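Local atomic coordinates of pullulanase (Klebsiella oxytoca, PDB entry 2YOC), a protein that hydrolyses alpha-1,6-glucosidic linkages in pullulan and probably in branched glucans, and is a substrate of a type 2 secretion system. Residues Asp590-Thr602 against Ser625-Pro637. Numbering follows the deposited sequence.
Sequences DVVYNHTNAAGPT and SVESATCCSDSAP
His595-Thr596 and Ser633-Asp634 pair as a two-stranded antiparallel sheet: Thr596 N donates to Ser633 O at 3.0 Å, and the return bond from Ser633 N to Thr596 O is weak. Beyond the non-hydrogen-bonded pair His595-Asp634, Ser635 N donates to Asn594 O at 2.9 Å. A chi1 of 71° brings Ser635 OG near both Tyr593 O and Asn594 O. On their shared sheet face, Ser633 CB lies 3.4 Å from Thr596 OG1, which bonds Gln617 NE2.

The vicinal disulfide Cys631-Cys632 sits over one face of the His595 imidazole; Cys631 SG is 4.0 Å from the ring centroid, nearly on the normal. In the ring plane, His595 ND1 donates to Asn594 OD1 at 2.6 Å while NE2 bonds Tyr547 O, which helps fix the ring's rotation. Thr630 lies alongside, its CB 3.4 Å from Asn594 OD1 and its OG1 3.3 Å from His595 CB. The Asp634 carboxylate turns back to accept the amides of Ala629 and Thr630 on the syn side.

This antiparallel pairing belongs to the long loop between the third strand of the (beta/alpha)8 barrel, 586-591, and helix 640-655. Asn594 ND2 bonds Asp665 just past strand 661-664, and that helix packs against Tyr593, Ser635 and Pro637.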
loop_
_atom_site.group_PDB
_atom_site.type_symbol
_atom_site.label_atom_id
_atom_site.label_comp_id
_atom_site.label_asym_id
_atom_site.label_seq_id
_atom_site.Cartn_x
_atom_site.Cartn_y
_atom_site.Cartn_z
ATOM N N ASP B 590 -13.877 30.783 -23.687
ATOM C CA ASP B 590 -13.239 30.791 -22.382
ATOM C C ASP B 590 -14.046 31.841 -21.533
ATOM O O ASP B 590 -14.242 32.978 -21.991
ATOM C CB ASP B 590 -11.799 31.274 -22.581
ATOM C CG ASP B 590 -10.745 30.554 -21.791
ATOM O OD1 ASP B 590 -10.693 30.756 -20.551
ATOM O OD2 ASP B 590 -9.902 29.863 -22.419
ATOM N N VAL B 591 -14.583 31.427 -20.365
ATOM C CA VAL B 591 -15.401 32.298 -19.508
ATOM C C VAL B 591 -14.808 32.525 -18.135
ATOM O O VAL B 591 -14.107 31.646 -17.631
ATOM C CB VAL B 591 -16.900 31.969 -19.479
ATOM C CG1 VAL B 591 -17.555 32.401 -20.777
ATOM C CG2 VAL B 591 -17.148 30.494 -19.211
ATOM N N VAL B 592 -14.999 33.739 -17.567
ATOM C CA VAL B 592 -14.393 34.112 -16.277
ATOM C C VAL B 592 -15.449 34.613 -15.276
ATOM O O VAL B 592 -15.530 35.811 -15.030
ATOM C CB VAL B 592 -13.211 35.127 -16.435
ATOM C CG1 VAL B 592 -12.440 35.266 -15.131
ATOM C CG2 VAL B 592 -12.257 34.731 -17.557
ATOM N N TYR B 593 -16.248 33.727 -14.704
ATOM C CA TYR B 593 -17.241 34.180 -13.755
ATOM C C TYR B 593 -16.739 34.197 -12.315
ATOM O O TYR B 593 -17.420 34.742 -11.443
ATOM C CB TYR B 593 -18.544 33.385 -13.897
ATOM C CG TYR B 593 -19.207 33.603 -15.235
ATOM C CD1 TYR B 593 -19.900 34.780 -15.510
ATOM C CD2 TYR B 593 -19.138 32.635 -16.235
ATOM C CE1 TYR B 593 -20.478 35.001 -16.757
ATOM C CE2 TYR B 593 -19.767 32.821 -17.466
ATOM C CZ TYR B 593 -20.409 34.021 -17.733
ATOM O OH TYR B 593 -20.991 34.232 -18.953
ATOM N N ASN B 594 -15.542 33.627 -12.065
ATOM C CA ASN B 594 -14.961 33.507 -10.719
ATOM C C ASN B 594 -14.622 34.828 -10.030
ATOM O O ASN B 594 -14.658 34.903 -8.795
ATOM C CB ASN B 594 -13.789 32.532 -10.701
ATOM C CG ASN B 594 -12.613 33.000 -11.496
ATOM O OD1 ASN B 594 -11.916 33.940 -11.114
ATOM N ND2 ASN B 594 -12.363 32.361 -12.620
ATOM N N HIS B 595 -14.335 35.869 -10.830
ATOM C CA HIS B 595 -14.002 37.187 -10.330
ATOM C C HIS B 595 -14.537 38.293 -11.234
ATOM O O HIS B 595 -14.964 38.042 -12.361
ATOM C CB HIS B 595 -12.473 37.326 -10.156
ATOM C CG HIS B 595 -11.652 37.398 -11.433
ATOM N ND1 HIS B 595 -11.084 36.262 -12.000
ATOM C CD2 HIS B 595 -11.233 38.478 -12.139
ATOM C CE1 HIS B 595 -10.389 36.682 -13.046
ATOM N NE2 HIS B 595 -10.461 38.004 -13.183
ATOM N N THR B 596 -14.497 39.518 -10.725
ATOM C CA THR B 596 -14.810 40.747 -11.436
ATOM C C THR B 596 -13.462 41.470 -11.488
ATOM O O THR B 596 -12.596 41.136 -10.662
ATOM C CB THR B 596 -15.847 41.555 -10.664
ATOM O OG1 THR B 596 -15.348 41.877 -9.356
ATOM C CG2 THR B 596 -17.188 40.837 -10.573
ATOM N N ASN B 597 -13.247 42.425 -12.433
ATOM C CA ASN B 597 -11.950 43.105 -12.479
ATOM C C ASN B 597 -11.703 44.010 -11.231
ATOM O O ASN B 597 -10.552 44.181 -10.814
ATOM C CB ASN B 597 -11.738 43.836 -13.803
ATOM C CG ASN B 597 -10.436 44.581 -13.899
ATOM O OD1 ASN B 597 -9.358 44.019 -14.098
ATOM N ND2 ASN B 597 -10.508 45.865 -13.738
ATOM N N ALA B 598 -12.797 44.525 -10.611
ATOM C CA ALA B 598 -12.782 45.401 -9.435
ATOM C C ALA B 598 -14.119 45.414 -8.665
ATOM O O ALA B 598 -15.143 44.887 -9.130
ATOM C CB ALA B 598 -12.426 46.807 -9.858
ATOM N N ALA B 599 -14.078 46.017 -7.466
ATOM C CA ALA B 599 -15.203 46.217 -6.556
ATOM C C ALA B 599 -15.023 47.591 -5.893
ATOM O O ALA B 599 -14.121 48.338 -6.276
ATOM C CB ALA B 599 -15.244 45.108 -5.520
ATOM N N GLY B 600 -15.881 47.933 -4.935
ATOM C CA GLY B 600 -15.793 49.218 -4.242
ATOM C C GLY B 600 -16.544 50.325 -4.943
ATOM O O GLY B 600 -16.870 50.206 -6.130
ATOM N N PRO B 601 -16.842 51.434 -4.244
ATOM C CA PRO B 601 -17.632 52.501 -4.881
ATOM C C PRO B 601 -16.841 53.460 -5.772
ATOM O O PRO B 601 -17.429 54.410 -6.317
ATOM C CB PRO B 601 -18.283 53.209 -3.696
ATOM C CG PRO B 601 -17.343 53.016 -2.597
ATOM C CD PRO B 601 -16.554 51.748 -2.835
ATOM N N THR B 602 -15.517 53.222 -5.948
ATOM C CA THR B 602 -14.722 54.159 -6.744
ATOM C C THR B 602 -14.151 53.641 -8.029
ATOM O O THR B 602 -14.157 54.390 -9.021
ATOM C CB THR B 602 -13.742 54.954 -5.890
ATOM O OG1 THR B 602 -12.863 54.051 -5.214
ATOM C CG2 THR B 602 -14.450 55.840 -4.884
ATOM N N SER B 625 -13.902 42.532 3.708
ATOM C CA SER B 625 -13.051 42.872 2.555
ATOM C C SER B 625 -13.300 41.828 1.459
ATOM O O SER B 625 -13.534 40.647 1.775
ATOM C CB SER B 625 -11.572 42.862 2.934
ATOM O OG SER B 625 -11.313 43.517 4.171
ATOM N N VAL B 626 -13.305 42.273 0.181
ATOM C CA VAL B 626 -13.543 41.385 -0.955
ATOM C C VAL B 626 -12.347 40.477 -1.034
ATOM O O VAL B 626 -11.215 40.964 -1.043
ATOM C CB VAL B 626 -13.792 42.136 -2.297
ATOM C CG1 VAL B 626 -13.931 41.157 -3.470
ATOM C CG2 VAL B 626 -15.007 43.055 -2.205
ATOM N N GLU B 627 -12.589 39.166 -1.042
ATOM C CA GLU B 627 -11.524 38.177 -1.095
ATOM C C GLU B 627 -10.848 38.201 -2.463
ATOM O O GLU B 627 -11.437 38.676 -3.435
ATOM C CB GLU B 627 -12.034 36.799 -0.660
ATOM C CG GLU B 627 -12.388 36.756 0.817
ATOM C CD GLU B 627 -12.709 35.398 1.397
ATOM O OE1 GLU B 627 -13.247 34.540 0.656
ATOM O OE2 GLU B 627 -12.440 35.198 2.606
ATOM N N SER B 628 -9.577 37.811 -2.516
ATOM C CA SER B 628 -8.798 37.873 -3.756
ATOM C C SER B 628 -8.113 36.534 -4.088
ATOM O O SER B 628 -7.071 36.510 -4.757
ATOM C CB SER B 628 -7.778 39.003 -3.676
ATOM O OG SER B 628 -6.957 38.859 -2.525
ATOM N N ALA B 629 -8.717 35.421 -3.646
ATOM C CA ALA B 629 -8.154 34.087 -3.865
ATOM C C ALA B 629 -7.897 33.777 -5.328
ATOM O O ALA B 629 -6.909 33.126 -5.641
ATOM C CB ALA B 629 -9.032 33.015 -3.238
ATOM N N THR B 630 -8.740 34.292 -6.215
ATOM C CA THR B 630 -8.640 34.056 -7.651
ATOM C C THR B 630 -7.600 34.944 -8.322
ATOM O O THR B 630 -7.174 34.643 -9.427
ATOM C CB THR B 630 -10.024 34.277 -8.321
ATOM O OG1 THR B 630 -10.337 35.663 -8.310
ATOM C CG2 THR B 630 -11.143 33.488 -7.656
ATOM N N CYS B 631 -7.156 35.989 -7.602
ATOM C CA CYS B 631 -6.427 37.221 -7.927
ATOM C C CYS B 631 -7.604 38.139 -7.756
ATOM O O CYS B 631 -8.744 37.674 -7.576
ATOM C CB CYS B 631 -5.981 37.259 -9.397
ATOM S SG CYS B 631 -7.350 37.507 -10.601
ATOM N N CYS B 632 -7.410 39.398 -8.050
ATOM C CA CYS B 632 -8.545 40.276 -8.273
ATOM C C CYS B 632 -9.713 40.254 -7.244
ATOM O O CYS B 632 -9.476 40.146 -6.040
ATOM C CB CYS B 632 -9.032 40.059 -9.709
ATOM S SG CYS B 632 -7.721 39.521 -10.850
ATOM N N SER B 633 -10.954 40.388 -7.721
ATOM C CA SER B 633 -12.124 40.517 -6.867
ATOM C C SER B 633 -13.061 39.341 -6.950
ATOM O O SER B 633 -13.925 39.276 -7.819
ATOM C CB SER B 633 -12.825 41.846 -7.145
ATOM O OG SER B 633 -11.898 42.922 -7.063
ATOM N N ASP B 634 -12.877 38.408 -6.028
ATOM C CA ASP B 634 -13.648 37.178 -5.950
ATOM C C ASP B 634 -15.157 37.403 -6.002
ATOM O O ASP B 634 -15.719 38.046 -5.118
ATOM C CB ASP B 634 -13.296 36.362 -4.676
ATOM C CG ASP B 634 -11.877 35.799 -4.545
ATOM O OD1 ASP B 634 -11.024 36.098 -5.426
ATOM O OD2 ASP B 634 -11.613 35.086 -3.540
ATOM N N SER B 635 -15.807 36.843 -7.036
ATOM C CA SER B 635 -17.244 36.888 -7.203
ATOM C C SER B 635 -17.869 35.799 -6.340
ATOM O O SER B 635 -17.155 34.912 -5.853
ATOM C CB SER B 635 -17.589 36.669 -8.663
ATOM O OG SER B 635 -17.353 35.323 -9.030
ATOM N N ALA B 636 -19.197 35.843 -6.176
ATOM C CA ALA B 636 -19.929 34.887 -5.360
ATOM C C ALA B 636 -20.960 34.129 -6.158
ATOM O O ALA B 636 -22.158 34.395 -5.999
ATOM C CB ALA B 636 -20.588 35.582 -4.176
ATOM N N PRO B 637 -20.551 33.123 -6.966
ATOM C CA PRO B 637 -21.557 32.317 -7.686
ATOM C C PRO B 637 -22.520 31.558 -6.760
ATOM O O PRO B 637 -23.545 31.051 -7.237
ATOM C CB PRO B 637 -20.713 31.369 -8.541
ATOM C CG PRO B 637 -19.383 31.314 -7.881
ATOM C CD PRO B 637 -19.176 32.643 -7.232
HETATM O O HOH W 1 -9.262 43.233 -8.847
#